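Local structure of putative oxidoreductase (Yersinia pestis, 3KUX) at residues G29-E34 / G308-I313; S86-G91 / K111-D116; D130-T135 / T238-V243; M204-S209 / S230-A235. The protein is a putative NAD(P)-dependent oxidoreductase, probably transferring hydride between a nicotinamide cofactor and a substrate that has not been identified. All blocks are in the same frame, centred on the assembly; numbering follows the deposited sequence.

The four contacts run from the Rossmann domain, which probably binds the nucleotide, to the large mixed sheet and the loops at the ends of its strands. Interactions 1 and 2 lie at the Rossmann domain, their centres about 20 Å apart: interaction 2 pairs two of its helices, whereas interaction 1 brings helix 303-313, from the C-terminal part of the chain, against the turn leading into strand 33-39. Interactions 3 and 4 both reach the nine-stranded sheet, about 22 Å apart between centres, on strands 241-245 and 224-231. Along the chain interaction 2 closes before interaction 3 opens, interaction 4 falls between the segments of interaction 3, and interaction 1 spans all three. The late return of 308-313 thus ties the chain's C-terminal part back to its N-terminal domain.

Interaction 1 (G29-E34 / G308-I313); sequences GTPGLE and GIRDAI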
loop_
_atom_site.group_PDB
_atom_site.type_symbol
_atom_site.label_atom_id
_atom_site.label_comp_id
_atom_site.label_asym_id
_atom_site.label_seq_id
_atom_site.Cartn_x
_atom_site.Cartn_y
_atom_site.Cartn_z
ATOM N N GLY A 29 -15.547 4.036 8.888
ATOM C CA GLY A 29 -16.502 3.233 8.133
ATOM C C GLY A 29 -16.455 1.757 8.468
ATOM O O GLY A 29 -17.183 0.954 7.888
ATOM N N THR A 30 -15.599 1.403 9.417
ATOM C CA THR A 30 -15.402 0.011 9.794
ATOM C C THR A 30 -16.089 -0.326 11.122
ATOM O O THR A 30 -15.704 0.186 12.183
ATOM C CB THR A 30 -13.896 -0.314 9.879
ATOM O OG1 THR A 30 -13.307 -0.178 8.580
ATOM C CG2 THR A 30 -13.677 -1.731 10.385
ATOM N N PRO A 31 -17.118 -1.190 11.067
ATOM C CA PRO A 31 -17.801 -1.626 12.282
ATOM C C PRO A 31 -16.818 -2.356 13.186
ATOM O O PRO A 31 -15.957 -3.090 12.697
ATOM C CB PRO A 31 -18.866 -2.603 11.766
ATOM C CG PRO A 31 -19.009 -2.311 10.322
ATOM C CD PRO A 31 -17.660 -1.842 9.866
ATOM N N GLY A 32 -16.936 -2.145 14.491
ATOM C CA GLY A 32 -16.007 -2.741 15.436
ATOM C C GLY A 32 -14.873 -1.798 15.786
ATOM O O GLY A 32 -14.242 -1.945 16.830
ATOM N N LEU A 33 -14.610 -0.828 14.914
ATOM C CA LEU A 33 -13.584 0.176 15.183
ATOM C C LEU A 33 -14.200 1.532 15.529
ATOM O O LEU A 33 -15.147 1.985 14.879
ATOM C CB LEU A 33 -12.635 0.317 13.991
ATOM C CG LEU A 33 -11.774 -0.888 13.605
ATOM C CD1 LEU A 33 -10.856 -0.531 12.441
ATOM C CD2 LEU A 33 -10.962 -1.383 14.793
ATOM N N GLU A 34 -13.655 2.169 16.561
ATOM C CA GLU A 34 -14.121 3.478 17.008
ATOM C C GLU A 34 -12.943 4.440 17.140
ATOM O O GLU A 34 -12.077 4.263 18.000
ATOM C CB GLU A 34 -14.862 3.363 18.350
ATOM C CG GLU A 34 -15.080 4.697 19.062
ATOM C CD GLU A 34 -15.770 4.552 20.415
ATOM O OE1 GLU A 34 -16.824 3.881 20.486
ATOM O OE2 GLU A 34 -15.264 5.124 21.407
ATOM N N GLY A 308 -9.856 -6.316 8.594
ATOM C CA GLY A 308 -8.874 -7.363 8.835
ATOM C C GLY A 308 -8.078 -7.084 10.095
ATOM O O GLY A 308 -7.767 -7.994 10.863
ATOM N N ILE A 309 -7.738 -5.819 10.302
ATOM C CA ILE A 309 -7.026 -5.418 11.505
ATOM C C ILE A 309 -7.904 -5.710 12.712
ATOM O O ILE A 309 -7.491 -6.392 13.649
ATOM C CB ILE A 309 -6.693 -3.918 11.487
ATOM C CG1 ILE A 309 -5.732 -3.587 10.335
ATOM C CG2 ILE A 309 -6.112 -3.496 12.828
ATOM C CD1 ILE A 309 -4.293 -4.021 10.574
ATOM N N ARG A 310 -9.122 -5.186 12.676
ATOM C CA ARG A 310 -10.114 -5.485 13.688
ATOM C C ARG A 310 -10.073 -6.963 14.055
ATOM O O ARG A 310 -9.789 -7.321 15.197
ATOM C CB ARG A 310 -11.505 -5.126 13.169
ATOM C CG ARG A 310 -12.634 -5.466 14.121
ATOM C CD ARG A 310 -13.965 -5.408 13.407
ATOM N NE ARG A 310 -14.062 -6.458 12.400
ATOM C CZ ARG A 310 -14.818 -6.388 11.309
ATOM N NH1 ARG A 310 -15.548 -5.307 11.065
ATOM N NH2 ARG A 310 -14.832 -7.401 10.456
ATOM N N ASP A 311 -10.350 -7.819 13.078
ATOM C CA ASP A 311 -10.472 -9.249 13.329
ATOM C C ASP A 311 -9.191 -9.885 13.863
ATOM O O ASP A 311 -9.249 -10.862 14.614
ATOM C CB ASP A 311 -10.959 -9.969 12.073
ATOM C CG ASP A 311 -12.387 -9.605 11.717
ATOM O OD1 ASP A 311 -13.071 -8.989 12.562
ATOM O OD2 ASP A 311 -12.830 -9.930 10.599
ATOM N N ALA A 312 -8.040 -9.336 13.479
ATOM C CA ALA A 312 -6.758 -9.837 13.970
ATOM C C ALA A 312 -6.555 -9.499 15.448
ATOM O O ALA A 312 -6.095 -10.339 16.225
ATOM C CB ALA A 312 -5.621 -9.291 13.140
ATOM N N ILE A 313 -6.895 -8.269 15.827
ATOM C CA ILE A 313 -6.835 -7.852 17.223
ATOM C C ILE A 313 -7.602 -8.835 18.096
ATOM O O ILE A 313 -7.085 -9.338 19.097
ATOM C CB ILE A 313 -7.464 -6.459 17.427
ATOM C CG1 ILE A 313 -6.729 -5.391 16.608
ATOM C CG2 ILE A 313 -7.496 -6.096 18.903
ATOM C CD1 ILE A 313 -5.264 -5.255 16.930
#
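Arg310, on helix 303-313, reaches across to the type II beta turn Thr30-Leu33, which leads into strand 33-39 of the Rossmann fold. Its CB is the first atom to touch, lying 4.1 Å from Leu33 CD2. With CG anti to the backbone N (chi1 177°), the chain is directed at the turn, and CD then passes beside Pro31 O and 3.9 Å from Gly32 CA. Here the approach is to bare backbone, at a glycine with positive phi in the third position of the turn. A bend at chi3 brings the guanidinium round to the turn's peptide. NH1 donates to Pro31 O at 2.8 Å, with an N-H...O angle of 164°; the acceptor lies in the guanidinium plane, although the donor is tilted 29° from the carbonyl plane. Thr30 CG2 approaches the same NH1 obliquely, while Thr30 OG1 is bonded elsewhere, to Leu26 O. NH1 is thus held by the turn and NE, with weaker bonds from NH2, by the adjacent Asp311, which should restrict the group's rotation. Ile8 of strand 8-13 also touches both Leu33 and Arg310. In the salt bridge, NE of Arg310 meets Asp311 OD1 at 2.7 Å, from above the carboxylate plane.

Interaction 2 (S86-G91 / K111-D116); sequences SALAAG and KEHADD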
loop_
_atom_site.group_PDB
_atom_site.type_symbol
_atom_site.label_atom_id
_atom_site.label_comp_id
_atom_site.label_asym_id
_atom_site.label_seq_id
_atom_site.Cartn_x
_atom_site.Cartn_y
_atom_site.Cartn_z
ATOM N N SER A 86 7.162 4.145 21.298
ATOM C CA SER A 86 6.350 4.680 22.380
ATOM C C SER A 86 5.021 3.932 22.471
ATOM O O SER A 86 4.557 3.600 23.562
ATOM C CB SER A 86 6.097 6.177 22.178
ATOM O OG SER A 86 7.292 6.932 22.288
ATOM N N ALA A 87 4.422 3.667 21.314
ATOM C CA ALA A 87 3.111 3.021 21.250
ATOM C C ALA A 87 3.152 1.584 21.756
ATOM O O ALA A 87 2.317 1.178 22.566
ATOM C CB ALA A 87 2.565 3.072 19.835
ATOM N N LEU A 88 4.119 0.816 21.268
ATOM C CA LEU A 88 4.286 -0.564 21.701
ATOM C C LEU A 88 4.632 -0.618 23.181
ATOM O O LEU A 88 4.215 -1.532 23.892
ATOM C CB LEU A 88 5.371 -1.259 20.879
ATOM C CG LEU A 88 5.044 -1.537 19.410
ATOM C CD1 LEU A 88 6.264 -2.093 18.696
ATOM C CD2 LEU A 88 3.872 -2.492 19.300
ATOM N N ALA A 89 5.398 0.365 23.643
ATOM C CA ALA A 89 5.738 0.463 25.055
ATOM C C ALA A 89 4.467 0.654 25.869
ATOM O O ALA A 89 4.272 0.003 26.897
ATOM C CB ALA A 89 6.701 1.612 25.293
ATOM N N ALA A 90 3.600 1.544 25.397
ATOM C CA ALA A 90 2.326 1.804 26.058
ATOM C C ALA A 90 1.375 0.611 25.958
ATOM O O ALA A 90 0.223 0.690 26.381
ATOM C CB ALA A 90 1.674 3.057 25.483
ATOM N N GLY A 91 1.863 -0.490 25.394
ATOM C CA GLY A 91 1.072 -1.712 25.273
ATOM C C GLY A 91 -0.076 -1.622 24.278
ATOM O O GLY A 91 -1.124 -2.242 24.471
ATOM N N LYS A 111 9.379 -5.026 14.869
ATOM C CA LYS A 111 8.917 -6.386 14.624
ATOM C C LYS A 111 9.154 -7.279 15.842
ATOM O O LYS A 111 8.327 -8.138 16.161
ATOM C CB LYS A 111 9.621 -6.959 13.389
ATOM C CG LYS A 111 9.604 -8.479 13.273
ATOM C CD LYS A 111 8.201 -9.008 13.012
ATOM C CE LYS A 111 8.181 -10.531 12.910
ATOM N NZ LYS A 111 8.375 -11.200 14.229
ATOM N N GLU A 112 10.281 -7.069 16.518
ATOM C CA GLU A 112 10.636 -7.854 17.696
ATOM C C GLU A 112 9.945 -7.329 18.951
ATOM O O GLU A 112 9.295 -8.080 19.680
ATOM C CB GLU A 112 12.147 -7.834 17.913
ATOM C CG GLU A 112 12.959 -8.477 16.805
ATOM C CD GLU A 112 14.452 -8.332 17.033
ATOM O OE1 GLU A 112 14.851 -8.029 18.179
ATOM O OE2 GLU A 112 15.227 -8.516 16.070
ATOM N N HIS A 113 10.105 -6.037 19.205
ATOM C CA HIS A 113 9.498 -5.405 20.365
ATOM C C HIS A 113 7.995 -5.688 20.397
ATOM O O HIS A 113 7.427 -5.969 21.453
ATOM C CB HIS A 113 9.790 -3.901 20.342
ATOM C CG HIS A 113 9.097 -3.125 21.418
ATOM N ND1 HIS A 113 9.026 -1.747 21.409
ATOM C CD2 HIS A 113 8.430 -3.527 22.526
ATOM C CE1 HIS A 113 8.357 -1.335 22.470
ATOM N NE2 HIS A 113 7.982 -2.395 23.163
ATOM N N ALA A 114 7.364 -5.635 19.228
ATOM C CA ALA A 114 5.929 -5.878 19.112
ATOM C C ALA A 114 5.593 -7.355 19.267
ATOM O O ALA A 114 4.480 -7.713 19.647
ATOM C CB ALA A 114 5.413 -5.359 17.784
ATOM N N ASP A 115 6.558 -8.214 18.968
ATOM C CA ASP A 115 6.326 -9.644 19.032
ATOM C C ASP A 115 6.515 -10.168 20.455
ATOM O O ASP A 115 5.830 -11.100 20.883
ATOM C CB ASP A 115 7.248 -10.375 18.060
ATOM C CG ASP A 115 6.584 -11.577 17.423
ATOM O OD1 ASP A 115 6.048 -12.429 18.165
ATOM O OD2 ASP A 115 6.598 -11.663 16.176
ATOM N N ASP A 116 7.444 -9.561 21.187
ATOM C CA ASP A 116 7.688 -9.939 22.572
ATOM C C ASP A 116 6.554 -9.445 23.466
ATOM O O ASP A 116 6.203 -10.089 24.455
ATOM C CB ASP A 116 9.024 -9.371 23.064
ATOM C CG ASP A 116 10.201 -9.810 22.208
ATOM O OD1 ASP A 116 10.013 -10.695 21.345
ATOM O OD2 ASP A 116 11.314 -9.272 22.396
#
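Leu88 and Ala114 mark the closest backbone approach of segments 86-91 and 111-116, with their CA atoms 6.1 Å apart. Leu88 uses different parts of its side chain on two partners. Its CB sits over one face of the His113 imidazole, 3.7 Å from the ring centroid and 23° off the normal, which meets the geometry of a CH-pi contact. The position is offset toward the rim, so that CE1 of His113 is the ring atom nearest Leu88 CB. Farther out, the leucine fork straddles the Ala114 methyl: CD1 lies 3.5 Å from Ala114 CB, and CD2 3.6 Å from it. His113 reaches the neighbouring helix because its CG is anti to the backbone N (chi1 174°), which carries CE1 to within 3.6 Å of Ala89 N. The ring's ND1 is hydrogen-bonded to Gln85, one turn before Ala89, and that bond would limit rotation of the imidazole. Leu88 also touches Val94 of strand 93-96. The chain leaves helix 80-89 at Gly91, whose positive phi fits a Schellman motif, though the place of its N is less certain. Helices 80-89 and 104-116, before and after strand 93-96 of the parallel sheet, follow the alternating alpha/beta order of the Rossmann fold.

Interaction 3 (D130-T135 / T238-V243); sequences DSDFLT and TARYIV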
loop_
_atom_site.group_PDB
_atom_site.type_symbol
_atom_site.label_atom_id
_atom_site.label_comp_id
_atom_site.label_asym_id
_atom_site.label_seq_id
_atom_site.Cartn_x
_atom_site.Cartn_y
_atom_site.Cartn_z
ATOM N N ASP A 130 -6.746 -2.833 -4.245
ATOM C CA ASP A 130 -7.093 -2.114 -5.462
ATOM C C ASP A 130 -7.968 -2.995 -6.338
ATOM O O ASP A 130 -7.795 -4.219 -6.376
ATOM C CB ASP A 130 -5.833 -1.752 -6.240
ATOM C CG ASP A 130 -5.279 -0.392 -5.865
ATOM O OD1 ASP A 130 -5.883 0.287 -5.007
ATOM O OD2 ASP A 130 -4.236 0.000 -6.440
ATOM N N SER A 131 -8.902 -2.375 -7.052
ATOM C CA SER A 131 -9.799 -3.110 -7.936
ATOM C C SER A 131 -9.025 -3.986 -8.920
ATOM O O SER A 131 -9.334 -5.165 -9.094
ATOM C CB SER A 131 -10.685 -2.136 -8.702
ATOM O OG SER A 131 -9.888 -1.211 -9.418
ATOM N N ASP A 132 -8.019 -3.414 -9.567
ATOM C CA ASP A 132 -7.299 -4.163 -10.584
ATOM C C ASP A 132 -6.574 -5.376 -9.993
ATOM O O ASP A 132 -6.640 -6.481 -10.539
ATOM C CB ASP A 132 -6.353 -3.253 -11.392
ATOM C CG ASP A 132 -5.611 -2.242 -10.526
ATOM O OD1 ASP A 132 -5.094 -2.631 -9.456
ATOM O OD2 ASP A 132 -5.534 -1.057 -10.927
ATOM N N PHE A 133 -5.908 -5.178 -8.863
ATOM C CA PHE A 133 -5.143 -6.248 -8.238
ATOM C C PHE A 133 -6.035 -7.416 -7.796
ATOM O O PHE A 133 -5.740 -8.581 -8.081
ATOM C CB PHE A 133 -4.340 -5.705 -7.058
ATOM C CG PHE A 133 -3.401 -6.707 -6.451
ATOM C CD1 PHE A 133 -2.279 -7.132 -7.146
ATOM C CD2 PHE A 133 -3.638 -7.222 -5.182
ATOM C CE1 PHE A 133 -1.411 -8.057 -6.590
ATOM C CE2 PHE A 133 -2.776 -8.143 -4.619
ATOM C CZ PHE A 133 -1.661 -8.565 -5.323
ATOM N N LEU A 134 -7.122 -7.108 -7.094
ATOM C CA LEU A 134 -8.053 -8.153 -6.696
ATOM C C LEU A 134 -8.459 -8.970 -7.920
ATOM O O LEU A 134 -8.357 -10.204 -7.927
ATOM C CB LEU A 134 -9.286 -7.555 -6.011
ATOM C CG LEU A 134 -9.031 -6.935 -4.633
ATOM C CD1 LEU A 134 -10.227 -6.121 -4.150
ATOM C CD2 LEU A 134 -8.651 -8.004 -3.620
ATOM N N THR A 135 -8.905 -8.273 -8.960
ATOM C CA THR A 135 -9.360 -8.923 -10.181
ATOM C C THR A 135 -8.301 -9.876 -10.701
ATOM O O THR A 135 -8.596 -11.018 -11.066
ATOM C CB THR A 135 -9.669 -7.898 -11.270
ATOM O OG1 THR A 135 -10.663 -6.985 -10.790
ATOM C CG2 THR A 135 -10.176 -8.595 -12.516
ATOM N N THR A 238 -1.139 4.834 -20.325
ATOM C CA THR A 238 -0.614 3.505 -20.624
ATOM C C THR A 238 -1.227 2.467 -19.703
ATOM O O THR A 238 -1.823 2.813 -18.686
ATOM C CB THR A 238 0.895 3.438 -20.438
ATOM O OG1 THR A 238 1.210 3.742 -19.075
ATOM C CG2 THR A 238 1.587 4.423 -21.353
ATOM N N ALA A 239 -1.060 1.194 -20.055
ATOM C CA ALA A 239 -1.697 0.092 -19.323
ATOM C C ALA A 239 -1.274 0.070 -17.868
ATOM O O ALA A 239 -0.126 0.367 -17.552
ATOM C CB ALA A 239 -1.370 -1.235 -19.973
ATOM N N ARG A 240 -2.204 -0.281 -16.985
ATOM C CA ARG A 240 -1.882 -0.483 -15.579
ATOM C C ARG A 240 -1.172 -1.827 -15.447
ATOM O O ARG A 240 -0.055 -1.903 -14.925
ATOM C CB ARG A 240 -3.151 -0.441 -14.721
ATOM C CG ARG A 240 -2.975 -0.906 -13.273
ATOM C CD ARG A 240 -2.280 0.140 -12.396
ATOM N NE ARG A 240 -1.909 -0.427 -11.099
ATOM C CZ ARG A 240 -0.717 -0.949 -10.817
ATOM N NH1 ARG A 240 0.245 -0.969 -11.729
ATOM N NH2 ARG A 240 -0.483 -1.456 -9.616
ATOM N N TYR A 241 -1.819 -2.879 -15.947
ATOM C CA TYR A 241 -1.239 -4.214 -15.969
ATOM C C TYR A 241 -1.179 -4.773 -17.384
ATOM O O TYR A 241 -2.103 -4.587 -18.181
ATOM C CB TYR A 241 -2.074 -5.195 -15.145
ATOM C CG TYR A 241 -2.104 -4.975 -13.650
ATOM C CD1 TYR A 241 -0.973 -4.567 -12.956
ATOM C CD2 TYR A 241 -3.262 -5.228 -12.926
ATOM C CE1 TYR A 241 -1.007 -4.382 -11.585
ATOM C CE2 TYR A 241 -3.307 -5.052 -11.557
ATOM C CZ TYR A 241 -2.179 -4.630 -10.893
ATOM O OH TYR A 241 -2.228 -4.455 -9.534
ATOM N N ILE A 242 -0.098 -5.487 -17.675
ATOM C CA ILE A 242 0.017 -6.304 -18.875
ATOM C C ILE A 242 0.526 -7.669 -18.431
ATOM O O ILE A 242 1.621 -7.775 -17.876
ATOM C CB ILE A 242 1.010 -5.696 -19.877
ATOM C CG1 ILE A 242 0.449 -4.396 -20.457
ATOM C CG2 ILE A 242 1.327 -6.691 -20.989
ATOM C CD1 ILE A 242 1.459 -3.592 -21.229
ATOM N N VAL A 243 -0.264 -8.712 -18.653
ATOM C CA VAL A 243 0.088 -10.035 -18.151
ATOM C C VAL A 243 0.022 -11.075 -19.261
ATOM O O VAL A 243 -1.023 -11.260 -19.880
ATOM C CB VAL A 243 -0.857 -10.457 -17.011
ATOM C CG1 VAL A 243 -0.356 -11.715 -16.341
ATOM C CG2 VAL A 243 -0.999 -9.336 -15.999
#
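Asp132 and Arg240 form a buried but loose ion pair: Asp132 OD2 lies 3.7 Å from Arg240 NE, a long salt bridge, and their carboxylate and guanidinium planes stand 86° apart. The carboxylate comes closer to the aliphatic stem, with OD2 3.5 Å from Arg240 CG. Asp132 takes the crowded rotamer, CG between the backbone N and the carbonyl carbon (chi1 41°), which turns its carboxylate to the strand; its CB rests obliquely 3.5 Å from Tyr241 CE2. The tyrosine ring presents its edge to the helix backbone, with Phe133 N near the ring plane. Beyond that edge, Tyr241 OH lies 3.5 Å from Phe133 CB and close to the plane of the phenyl ring. On one face of the tyrosine, over its centre, lies Arg240 CG. Arg240 NH1 is hydrogen-bonded to Ser153 OG on strand 148-156, where Phe155 also makes a cation-pi contact with the arginine; Tyr241 OH has a weak bond to Gln187 of helix 176-192. Arg240 and Tyr241 both face Lys252 on the adjacent antiparallel strand, consistent with both side chains pointing to the helix: a classic beta bulge, here where helix 131-142 packs on the mixed sheet of the C-terminal alpha/beta domain.

Interaction 4 (M204-S209 / S230-A235); sequences MLRPGS and STVLAA
Arg206 and Val232 meet by apolar packing against a charged group: the Val232 CG2 methyl sits over the centre of one face of the Arg206 guanidinium, 3.8 Å from CZ. Val232 CG2 lies between the backbone N and the carbonyl carbon; the methyl stands 3.7 Å above the guanidinium plane, and the two side chains cross at about a right angle. Leu233 supplies the second apolar contact. Its CD1 is placed against the backbone of the other segment, 3.8 Å from Arg206 CA and 3.6 Å from Leu205 O, with Leu205 CB a looser neighbour.

No hydrogen bond joins the two segments; the polar bonds lie within each segment or go to residues outside them. Arg206 NE donates to Ser209 OG at 2.7 Å, with an N-H...O angle of 157°, and the hydroxyl oxygen lies only 8° out of the guanidinium plane. NH2 adds a weak bond to the same oxygen. The chain bends at chi3 to reach it, folding the arginine back over its own type II turn, Arg206-Ser209, where Gly208 takes the positive phi. NH1 is bound separately by Arg159 O. In the other segment, Thr231 OG1 accepts from Leu233 N at 3.2 Å, forming an ST turn at the end of strand 224-231.

Asp213, just before strand 214-221, ties down the 204-209 loop through Leu205 N, Arg206 N and Ser209 OG. The contact therefore brings the loop between strands 197-203 and 214-221 against the end of strand 224-231, while Ser230 reaches Ile176 and Leu180 of helix 176-192.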
loop_
_atom_site.group_PDB
_atom_site.type_symbol
_atom_site.label_atom_id
_atom_site.label_comp_id
_atom_site.label_asym_id
_atom_site.label_seq_id
_atom_site.Cartn_x
_atom_site.Cartn_y
_atom_site.Cartn_z
HETATM N N MSE A 204 15.780 10.876 -13.661
HETATM C CA MSE A 204 15.165 12.189 -13.568
HETATM C C MSE A 204 15.013 12.746 -14.974
HETATM O O MSE A 204 15.947 13.319 -15.535
HETATM C CB MSE A 204 16.000 13.124 -12.706
HETATM C CG MSE A 204 15.802 12.889 -11.227
HETATM SE SE MSE A 204 16.679 14.246 -10.149
HETATM C CE MSE A 204 16.384 15.787 -11.313
ATOM N N LEU A 205 13.825 12.556 -15.537
ATOM C CA LEU A 205 13.568 12.888 -16.930
ATOM C C LEU A 205 12.889 14.238 -17.083
ATOM O O LEU A 205 12.936 14.842 -18.157
ATOM C CB LEU A 205 12.717 11.801 -17.582
ATOM C CG LEU A 205 13.468 10.606 -18.165
ATOM C CD1 LEU A 205 14.804 10.408 -17.474
ATOM C CD2 LEU A 205 12.602 9.349 -18.098
ATOM N N ARG A 206 12.259 14.709 -16.009
ATOM C CA ARG A 206 11.597 16.008 -16.027
ATOM C C ARG A 206 12.544 17.140 -15.648
ATOM O O ARG A 206 13.094 17.146 -14.548
ATOM C CB ARG A 206 10.400 16.010 -15.085
ATOM C CG ARG A 206 9.702 17.351 -15.002
ATOM C CD ARG A 206 8.566 17.306 -14.015
ATOM N NE ARG A 206 9.015 16.744 -12.748
ATOM C CZ ARG A 206 8.206 16.374 -11.763
ATOM N NH1 ARG A 206 6.895 16.509 -11.892
ATOM N NH2 ARG A 206 8.711 15.866 -10.649
ATOM N N PRO A 207 12.740 18.107 -16.562
ATOM C CA PRO A 207 13.526 19.298 -16.231
ATOM C C PRO A 207 12.911 19.995 -15.026
ATOM O O PRO A 207 11.716 20.299 -15.036
ATOM C CB PRO A 207 13.376 20.178 -17.476
ATOM C CG PRO A 207 13.073 19.222 -18.582
ATOM C CD PRO A 207 12.250 18.132 -17.952
ATOM N N GLY A 208 13.710 20.226 -13.991
ATOM C CA GLY A 208 13.208 20.873 -12.785
ATOM C C GLY A 208 12.914 19.911 -11.648
ATOM O O GLY A 208 12.706 20.336 -10.511
ATOM N N SER A 209 12.888 18.613 -11.947
ATOM C CA SER A 209 12.717 17.601 -10.907
ATOM C C SER A 209 13.838 17.713 -9.879
ATOM O O SER A 209 14.983 18.016 -10.226
ATOM C CB SER A 209 12.697 16.192 -11.505
ATOM O OG SER A 209 11.437 15.887 -12.076
ATOM N N SER A 230 7.337 3.398 -13.446
ATOM C CA SER A 230 6.595 4.632 -13.208
ATOM C C SER A 230 7.293 5.843 -13.827
ATOM O O SER A 230 8.494 5.803 -14.110
ATOM C CB SER A 230 6.362 4.848 -11.715
ATOM O OG SER A 230 5.349 5.811 -11.510
ATOM N N THR A 231 6.532 6.916 -14.032
ATOM C CA THR A 231 7.060 8.128 -14.651
ATOM C C THR A 231 6.090 9.297 -14.470
ATOM O O THR A 231 4.892 9.087 -14.298
ATOM C CB THR A 231 7.307 7.910 -16.154
ATOM O OG1 THR A 231 7.894 9.086 -16.725
ATOM C CG2 THR A 231 5.999 7.609 -16.869
ATOM N N VAL A 232 6.610 10.523 -14.513
ATOM C CA VAL A 232 5.778 11.727 -14.420
ATOM C C VAL A 232 5.645 12.431 -15.764
ATOM O O VAL A 232 5.026 13.490 -15.860
ATOM C CB VAL A 232 6.326 12.742 -13.393
ATOM C CG1 VAL A 232 6.312 12.152 -11.994
ATOM C CG2 VAL A 232 7.734 13.204 -13.783
ATOM N N LEU A 233 6.241 11.852 -16.801
ATOM C CA LEU A 233 6.132 12.405 -18.145
ATOM C C LEU A 233 5.534 11.390 -19.109
ATOM O O LEU A 233 6.225 10.858 -19.979
ATOM C CB LEU A 233 7.493 12.860 -18.649
ATOM C CG LEU A 233 8.023 14.159 -18.055
ATOM C CD1 LEU A 233 9.350 14.503 -18.703
ATOM C CD2 LEU A 233 7.014 15.273 -18.269
ATOM N N ALA A 234 4.245 11.119 -18.936
ATOM C CA ALA A 234 3.516 10.234 -19.824
ATOM C C ALA A 234 2.155 10.847 -20.148
ATOM O O ALA A 234 1.155 10.532 -19.507
ATOM C CB ALA A 234 3.353 8.873 -19.191
ATOM N N ALA A 235 2.128 11.735 -21.136
ATOM C CA ALA A 235 0.897 12.399 -21.542
ATOM C C ALA A 235 -0.189 11.386 -21.891
ATOM O O ALA A 235 -1.346 11.531 -21.487
ATOM C CB ALA A 235 1.163 13.323 -22.722
#